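Side-chain contacts in pectate lyase 47 (Bacillus sp. TS-47, PDB 1VBL), which probably cleaves de-esterified pectin by calcium-dependent beta-elimination, as a thermostable secreted enzyme of polysaccharide lyase family 1: residues Pro400-Pro403 with Ala404-Ala408; Arg366-Leu370 with Val371-Asn375; Val128-Gly131 with Ser132-Ile136. All blocks are in the same frame, centred on the assembly; numbering follows the deposited sequence.

Interaction 1. Residues Pro400-Pro403 with Ala404-Ala408; sequences PSVP and ALVKA
Pro403, Val402 and Ala404 lie in the opening turn of the alpha-helix that runs on through Ala408, and their contacts show how a helix start combines backbone bonds with side-chain packing. Val402 O accepts a hydrogen bond from Val406 N at 2.8 Å, nearly straight (172° at the hydrogen). The same one-turn spacing lays the two valines side by side, pointing the same way, with Val402 CG1 and Val406 CG2 3.7 Å apart. Val402 CG1 stands anti to its own backbone N (chi1 171°), which turns this methyl group along the helix to meet its partner. Beneath the pair lie strands 272-280 and 293-303: Val402 packs on Asn298, while Val406 packs on Tyr278 and Tyr300.

Pro403 has no N-H to offer, a lack that costs little this early in a helix. Its ring also rests on Tyr300. Ala404 still has an N-H, and a water serves it, accepting from Ala404 N at 2.9 Å and donating to Pro400 O at 2.8 Å, which bridges the two residues through solvent. Pro403 O accepts Lys407 N at 2.9 Å and is further wrapped by the lysine's aliphatic chain. The bend at chi3 (-74°) brings that chain back over the carbonyl, placing Lys407 CE 3.4 Å from Pro403 O, with CG of the same lysine closer still, at 3.1 Å.

Interaction 2. Residues Arg366-Leu370 with Val371-Asn375; sequences RYIDL and VASYN
From Ile368 to Ser373 the backbone passes from an extended course into a helix, whose turns are closed by bonds from Ser373 N to Asp369 O (2.9 Å) and from Tyr374 N to Leu370 O (2.8 Å). Asp369 is the N-cap. Its CG lies anti to the backbone N (chi1 -175°), which swings OD1 over the helix start to accept Ala372 N at 3.0 Å. That bond is straight at the hydrogen, 169°, yet the N-H meets OD1 from well above the carboxylate plane. The methyl group of Ala372 lies against the carboxylate, with Ala372 CB 3.4 Å from Asp369 CG.

The cap lies near the C-terminal end of the parallel beta-helix expected of this lyase family, where strand 364-367 folds back antiparallel on strand 351-361 before helix 370-377 begins. Glu354 of strand 351-361 takes the N-H groups of Leu370 and Val371, so two carboxylates gather at the helix start; the salt bridge from Lys384 NZ to Asp369 OD1 probably offsets their mutual repulsion. On another side, the extended chain of Ile368 brings CD1 to 4.3 Å from Ser373 CB, and both side chains touch Pro338. Ser373 CB also packs at 3.4 Å on Asp369 O.

Interaction 3. Residues Val128-Gly131 with Ser132-Ile136; sequences VYVG and SNTSI
Val130, Thr134 and Ile136 form a buried contact round the bend that joins strand 127-129 to strand 134-138, one corner of a coil in the right-handed parallel beta-helix characteristic of this lyase family. Here an apolar inner side is combined with one short polar bond. Val130 is the apolar centre and divides its two methyl groups between two partners. The Val130 and Thr134 side chains cross obliquely, with CG1 of the valine 3.7 Å from Thr134 CB and 3.8 Å from Thr134 CG2. Its other branch, CG2, meets Ile136 CD1 tip to tip at 3.8 Å, a meeting made possible by the extended end of the isoleucine (chi2 -179°).

The polar element is the hydroxyl of Thr134. OG1 donates to Gly131 O at 2.6 Å, approaching from above the carbonyl plane and well bent from the C=O direction (118° at the oxygen). The same OG1 is also hydrogen-bonded to Lys59 NZ, so two partners grip it and limit its rotation. A valine in its place would probably leave Gly131 O and Lys59 NZ each short of a hydrogen-bond partner and the bend less firmly held.

Asn133 adopts the left-handed helical conformation (phi 56°); its ND2 is hydrogen-bonded to Ser56 O and its OD1 to Asn157 ND2, the latter consistent with the asparagine ladder of pectate lyases. Inside, the next coil covers the apolar cluster: Val130 and Ile136 both pack on Phe150 of strand 149-153, while strand 156-161 supplies Val158 against Val130 and Ile160 against Ile136.

How the interactions relate
The three contacts follow one another along the chain in the order interaction 3, interaction 2, interaction 1. Interactions 1 and 2, with centres about 21 Å apart, meet directly: Pro400 CD packs on Tyr367 OH at 3.3 Å, joining the approach to helix 402-409 to strand 364-367. Interaction 3 stands apart, its centre about 31 Å from that of interaction 1 and about 40 Å from that of interaction 2, which lies on the opposite side of the chain's centre. The calcium site of Asp190, Asp229 and Asp233 is not in touch with it: the Val130 side chain is about 12 Å from that of Asp190. Interactions 1 and 2 are away from that site.

Interaction 1. Residues Pro400-Pro403 with Ala404-Ala408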
loop_
_atom_site.group_PDB
_atom_site.type_symbol
_atom_site.label_atom_id
_atom_site.label_comp_id
_atom_site.label_asym_id
_atom_site.label_seq_id
_atom_site.Cartn_x
_atom_site.Cartn_y
_atom_site.Cartn_z
ATOM N N PRO A 400 -11.156 -17.445 15.223
ATOM C CA PRO A 400 -12.381 -16.761 15.658
ATOM C C PRO A 400 -12.189 -15.512 16.527
ATOM O O PRO A 400 -13.100 -14.696 16.656
ATOM C CB PRO A 400 -13.184 -17.872 16.350
ATOM C CG PRO A 400 -12.156 -18.885 16.736
ATOM C CD PRO A 400 -11.159 -18.865 15.613
ATOM N N SER A 401 -11.000 -15.344 17.095
ATOM C CA SER A 401 -10.715 -14.174 17.928
ATOM C C SER A 401 -10.228 -12.972 17.107
ATOM O O SER A 401 -10.181 -11.843 17.607
ATOM C CB SER A 401 -9.646 -14.524 18.969
ATOM O OG SER A 401 -10.070 -15.594 19.793
ATOM N N VAL A 402 -9.878 -13.215 15.846
ATOM C CA VAL A 402 -9.351 -12.163 14.979
ATOM C C VAL A 402 -10.213 -10.914 14.752
ATOM O O VAL A 402 -9.732 -9.800 14.928
ATOM C CB VAL A 402 -8.925 -12.753 13.608
ATOM C CG1 VAL A 402 -8.578 -11.635 12.623
ATOM C CG2 VAL A 402 -7.711 -13.667 13.805
ATOM N N PRO A 403 -11.491 -11.077 14.368
ATOM C CA PRO A 403 -12.336 -9.896 14.137
ATOM C C PRO A 403 -12.396 -8.902 15.301
ATOM O O PRO A 403 -12.157 -7.708 15.122
ATOM C CB PRO A 403 -13.704 -10.503 13.834
ATOM C CG PRO A 403 -13.345 -11.803 13.162
ATOM C CD PRO A 403 -12.226 -12.314 14.052
ATOM N N ALA A 404 -12.726 -9.397 16.488
ATOM C CA ALA A 404 -12.827 -8.533 17.659
ATOM C C ALA A 404 -11.503 -7.829 17.944
ATOM O O ALA A 404 -11.469 -6.625 18.195
ATOM C CB ALA A 404 -13.263 -9.351 18.873
ATOM N N LEU A 405 -10.413 -8.585 17.897
ATOM C CA LEU A 405 -9.090 -8.038 18.157
ATOM C C LEU A 405 -8.669 -6.967 17.150
ATOM O O LEU A 405 -8.258 -5.866 17.529
ATOM C CB LEU A 405 -8.052 -9.163 18.151
ATOM C CG LEU A 405 -6.614 -8.705 18.386
ATOM C CD1 LEU A 405 -6.507 -8.074 19.771
ATOM C CD2 LEU A 405 -5.665 -9.886 18.261
ATOM N N VAL A 406 -8.768 -7.294 15.866
ATOM C CA VAL A 406 -8.378 -6.367 14.811
ATOM C C VAL A 406 -9.262 -5.125 14.788
ATOM O O VAL A 406 -8.766 -4.009 14.651
ATOM C CB VAL A 406 -8.409 -7.064 13.429
ATOM C CG1 VAL A 406 -8.125 -6.056 12.317
ATOM C CG2 VAL A 406 -7.366 -8.179 13.392
ATOM N N LYS A 407 -10.572 -5.304 14.934
ATOM C CA LYS A 407 -11.463 -4.150 14.927
ATOM C C LYS A 407 -11.146 -3.203 16.082
ATOM O O LYS A 407 -11.252 -1.982 15.949
ATOM C CB LYS A 407 -12.927 -4.606 14.994
ATOM C CG LYS A 407 -13.410 -5.236 13.693
ATOM C CD LYS A 407 -14.913 -5.466 13.669
ATOM C CE LYS A 407 -15.322 -6.636 14.539
ATOM N NZ LYS A 407 -16.742 -7.011 14.298
ATOM N N ALA A 408 -10.723 -3.768 17.204
ATOM C CA ALA A 408 -10.412 -2.968 18.382
ATOM C C ALA A 408 -9.036 -2.311 18.402
ATOM O O ALA A 408 -8.898 -1.191 18.898
ATOM C CB ALA A 408 -10.585 -3.820 19.640
HETATM O O HOH W 1 -13.745 -12.047 17.224
#

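Interaction 2. Residues Arg366-Leu370 with Val371-Asn375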
loop_
_atom_site.group_PDB
_atom_site.type_symbol
_atom_site.label_atom_id
_atom_site.label_comp_id
_atom_site.label_asym_id
_atom_site.label_seq_id
_atom_site.Cartn_x
_atom_site.Cartn_y
_atom_site.Cartn_z
ATOM N N ARG A 366 -17.857 -20.575 8.701
ATOM C CA ARG A 366 -17.107 -21.807 8.907
ATOM C C ARG A 366 -15.682 -21.746 8.398
ATOM O O ARG A 366 -15.315 -20.837 7.659
ATOM C CB ARG A 366 -17.806 -22.978 8.213
ATOM C CG ARG A 366 -17.649 -23.003 6.695
ATOM C CD ARG A 366 -18.424 -21.890 6.015
ATOM N NE ARG A 366 -18.459 -22.066 4.565
ATOM C CZ ARG A 366 -19.225 -21.359 3.741
ATOM N NH1 ARG A 366 -20.030 -20.419 4.221
ATOM N NH2 ARG A 366 -19.193 -21.596 2.435
ATOM N N TYR A 367 -14.882 -22.721 8.814
ATOM C CA TYR A 367 -13.509 -22.817 8.351
ATOM C C TYR A 367 -13.609 -23.280 6.911
ATOM O O TYR A 367 -14.504 -24.054 6.558
ATOM C CB TYR A 367 -12.721 -23.846 9.161
ATOM C CG TYR A 367 -12.226 -23.320 10.484
ATOM C CD1 TYR A 367 -12.923 -23.572 11.665
ATOM C CD2 TYR A 367 -11.073 -22.542 10.550
ATOM C CE1 TYR A 367 -12.477 -23.055 12.888
ATOM C CE2 TYR A 367 -10.619 -22.023 11.758
ATOM C CZ TYR A 367 -11.324 -22.282 12.922
ATOM O OH TYR A 367 -10.869 -21.763 14.112
ATOM N N ILE A 368 -12.693 -22.815 6.074
ATOM C CA ILE A 368 -12.721 -23.193 4.674
ATOM C C ILE A 368 -11.317 -23.282 4.101
ATOM O O ILE A 368 -10.400 -22.591 4.553
ATOM C CB ILE A 368 -13.544 -22.168 3.858
ATOM C CG1 ILE A 368 -13.629 -22.599 2.390
ATOM C CG2 ILE A 368 -12.911 -20.783 3.972
ATOM C CD1 ILE A 368 -14.544 -21.713 1.559
ATOM N N ASP A 369 -11.152 -24.162 3.121
ATOM C CA ASP A 369 -9.872 -24.334 2.446
ATOM C C ASP A 369 -9.985 -23.474 1.188
ATOM O O ASP A 369 -10.544 -23.911 0.179
ATOM C CB ASP A 369 -9.672 -25.801 2.056
ATOM C CG ASP A 369 -8.300 -26.068 1.466
ATOM O OD1 ASP A 369 -7.700 -25.132 0.902
ATOM O OD2 ASP A 369 -7.825 -27.221 1.554
ATOM N N LEU A 370 -9.476 -22.249 1.250
ATOM C CA LEU A 370 -9.562 -21.348 0.108
ATOM C C LEU A 370 -8.789 -21.834 -1.110
ATOM O O LEU A 370 -9.190 -21.568 -2.242
ATOM C CB LEU A 370 -9.103 -19.938 0.498
ATOM C CG LEU A 370 -10.049 -19.175 1.437
ATOM C CD1 LEU A 370 -9.548 -17.753 1.623
ATOM C CD2 LEU A 370 -11.464 -19.161 0.857
ATOM N N VAL A 371 -7.681 -22.535 -0.892
ATOM C CA VAL A 371 -6.910 -23.046 -2.019
ATOM C C VAL A 371 -7.752 -24.086 -2.754
ATOM O O VAL A 371 -7.842 -24.069 -3.980
ATOM C CB VAL A 371 -5.580 -23.697 -1.568
ATOM C CG1 VAL A 371 -4.919 -24.390 -2.747
ATOM C CG2 VAL A 371 -4.642 -22.635 -1.006
ATOM N N ALA A 372 -8.368 -24.990 -1.998
ATOM C CA ALA A 372 -9.213 -26.024 -2.587
ATOM C C ALA A 372 -10.402 -25.360 -3.274
ATOM O O ALA A 372 -10.797 -25.747 -4.375
ATOM C CB ALA A 372 -9.704 -26.986 -1.506
ATOM N N SER A 373 -10.967 -24.352 -2.619
ATOM C CA SER A 373 -12.105 -23.636 -3.177
ATOM C C SER A 373 -11.722 -23.025 -4.523
ATOM O O SER A 373 -12.474 -23.108 -5.495
ATOM C CB SER A 373 -12.562 -22.542 -2.211
ATOM O OG SER A 373 -13.626 -21.797 -2.767
ATOM N N TYR A 374 -10.545 -22.412 -4.574
ATOM C CA TYR A 374 -10.062 -21.804 -5.804
ATOM C C TYR A 374 -9.887 -22.861 -6.898
ATOM O O TYR A 374 -10.374 -22.696 -8.014
ATOM C CB TYR A 374 -8.718 -21.104 -5.561
ATOM C CG TYR A 374 -7.992 -20.763 -6.840
ATOM C CD1 TYR A 374 -8.288 -19.600 -7.549
ATOM C CD2 TYR A 374 -7.060 -21.646 -7.382
ATOM C CE1 TYR A 374 -7.676 -19.331 -8.773
ATOM C CE2 TYR A 374 -6.449 -21.387 -8.601
ATOM C CZ TYR A 374 -6.763 -20.230 -9.290
ATOM O OH TYR A 374 -6.171 -19.986 -10.507
ATOM N N ASN A 375 -9.189 -23.943 -6.565
ATOM C CA ASN A 375 -8.927 -25.017 -7.522
ATOM C C ASN A 375 -10.163 -25.649 -8.154
ATOM O O ASN A 375 -10.164 -25.958 -9.345
ATOM C CB ASN A 375 -8.090 -26.124 -6.874
ATOM C CG ASN A 375 -6.655 -25.705 -6.627
ATOM O OD1 ASN A 375 -6.118 -24.844 -7.327
ATOM N ND2 ASN A 375 -6.016 -26.331 -5.645
#

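Interaction 3. Residues Val128-Gly131 with Ser132-Ile136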
loop_
_atom_site.group_PDB
_atom_site.type_symbol
_atom_site.label_atom_id
_atom_site.label_comp_id
_atom_site.label_asym_id
_atom_site.label_seq_id
_atom_site.Cartn_x
_atom_site.Cartn_y
_atom_site.Cartn_z
ATOM N N VAL A 128 7.326 12.533 -0.517
ATOM C CA VAL A 128 8.382 12.857 0.436
ATOM C C VAL A 128 9.356 11.706 0.668
ATOM O O VAL A 128 8.955 10.613 1.074
ATOM C CB VAL A 128 7.759 13.269 1.797
ATOM C CG1 VAL A 128 8.842 13.631 2.796
ATOM C CG2 VAL A 128 6.809 14.444 1.595
ATOM N N TYR A 129 10.637 11.958 0.411
ATOM C CA TYR A 129 11.669 10.945 0.613
ATOM C C TYR A 129 11.969 10.768 2.098
ATOM O O TYR A 129 12.009 11.744 2.854
ATOM C CB TYR A 129 12.961 11.345 -0.102
ATOM C CG TYR A 129 12.962 11.069 -1.584
ATOM C CD1 TYR A 129 13.148 9.775 -2.073
ATOM C CD2 TYR A 129 12.781 12.100 -2.503
ATOM C CE1 TYR A 129 13.156 9.518 -3.441
ATOM C CE2 TYR A 129 12.784 11.855 -3.869
ATOM C CZ TYR A 129 12.972 10.564 -4.331
ATOM O OH TYR A 129 12.965 10.323 -5.683
ATOM N N VAL A 130 12.189 9.522 2.507
ATOM C CA VAL A 130 12.507 9.213 3.898
ATOM C C VAL A 130 13.876 8.541 3.939
ATOM O O VAL A 130 14.114 7.556 3.239
ATOM C CB VAL A 130 11.459 8.258 4.530
ATOM C CG1 VAL A 130 11.806 7.996 5.998
ATOM C CG2 VAL A 130 10.067 8.864 4.424
ATOM N N GLY A 131 14.779 9.085 4.749
ATOM C CA GLY A 131 16.110 8.514 4.855
ATOM C C GLY A 131 16.158 7.331 5.807
ATOM O O GLY A 131 15.172 7.024 6.478
ATOM N N SER A 132 17.308 6.667 5.870
ATOM C CA SER A 132 17.484 5.517 6.754
ATOM C C SER A 132 17.444 5.928 8.224
ATOM O O SER A 132 17.686 7.089 8.560
ATOM C CB SER A 132 18.818 4.822 6.457
ATOM O OG SER A 132 18.834 4.285 5.147
ATOM N N ASN A 133 17.142 4.967 9.092
ATOM C CA ASN A 133 17.078 5.203 10.533
ATOM C C ASN A 133 16.116 6.333 10.875
ATOM O O ASN A 133 16.468 7.289 11.576
ATOM C CB ASN A 133 18.476 5.522 11.063
ATOM C CG ASN A 133 19.505 4.527 10.584
ATOM O OD1 ASN A 133 19.313 3.317 10.705
ATOM N ND2 ASN A 133 20.604 5.027 10.031
ATOM N N THR A 134 14.889 6.206 10.389
ATOM C CA THR A 134 13.881 7.219 10.624
ATOM C C THR A 134 12.611 6.622 11.209
ATOM O O THR A 134 12.192 5.529 10.830
ATOM C CB THR A 134 13.496 7.934 9.304
ATOM O OG1 THR A 134 14.677 8.423 8.655
ATOM C CG2 THR A 134 12.551 9.103 9.585
ATOM N N SER A 135 12.020 7.341 12.153
ATOM C CA SER A 135 10.759 6.935 12.750
ATOM C C SER A 135 9.826 8.123 12.560
ATOM O O SER A 135 10.102 9.216 13.049
ATOM C CB SER A 135 10.904 6.632 14.249
ATOM O OG SER A 135 11.520 5.373 14.474
ATOM N N ILE A 136 8.749 7.915 11.812
ATOM C CA ILE A 136 7.760 8.962 11.595
ATOM C C ILE A 136 6.552 8.461 12.368
ATOM O O ILE A 136 5.952 7.436 12.021
ATOM C CB ILE A 136 7.430 9.137 10.098
ATOM C CG1 ILE A 136 8.714 9.483 9.333
ATOM C CG2 ILE A 136 6.397 10.247 9.918
ATOM C CD1 ILE A 136 8.526 9.714 7.842
#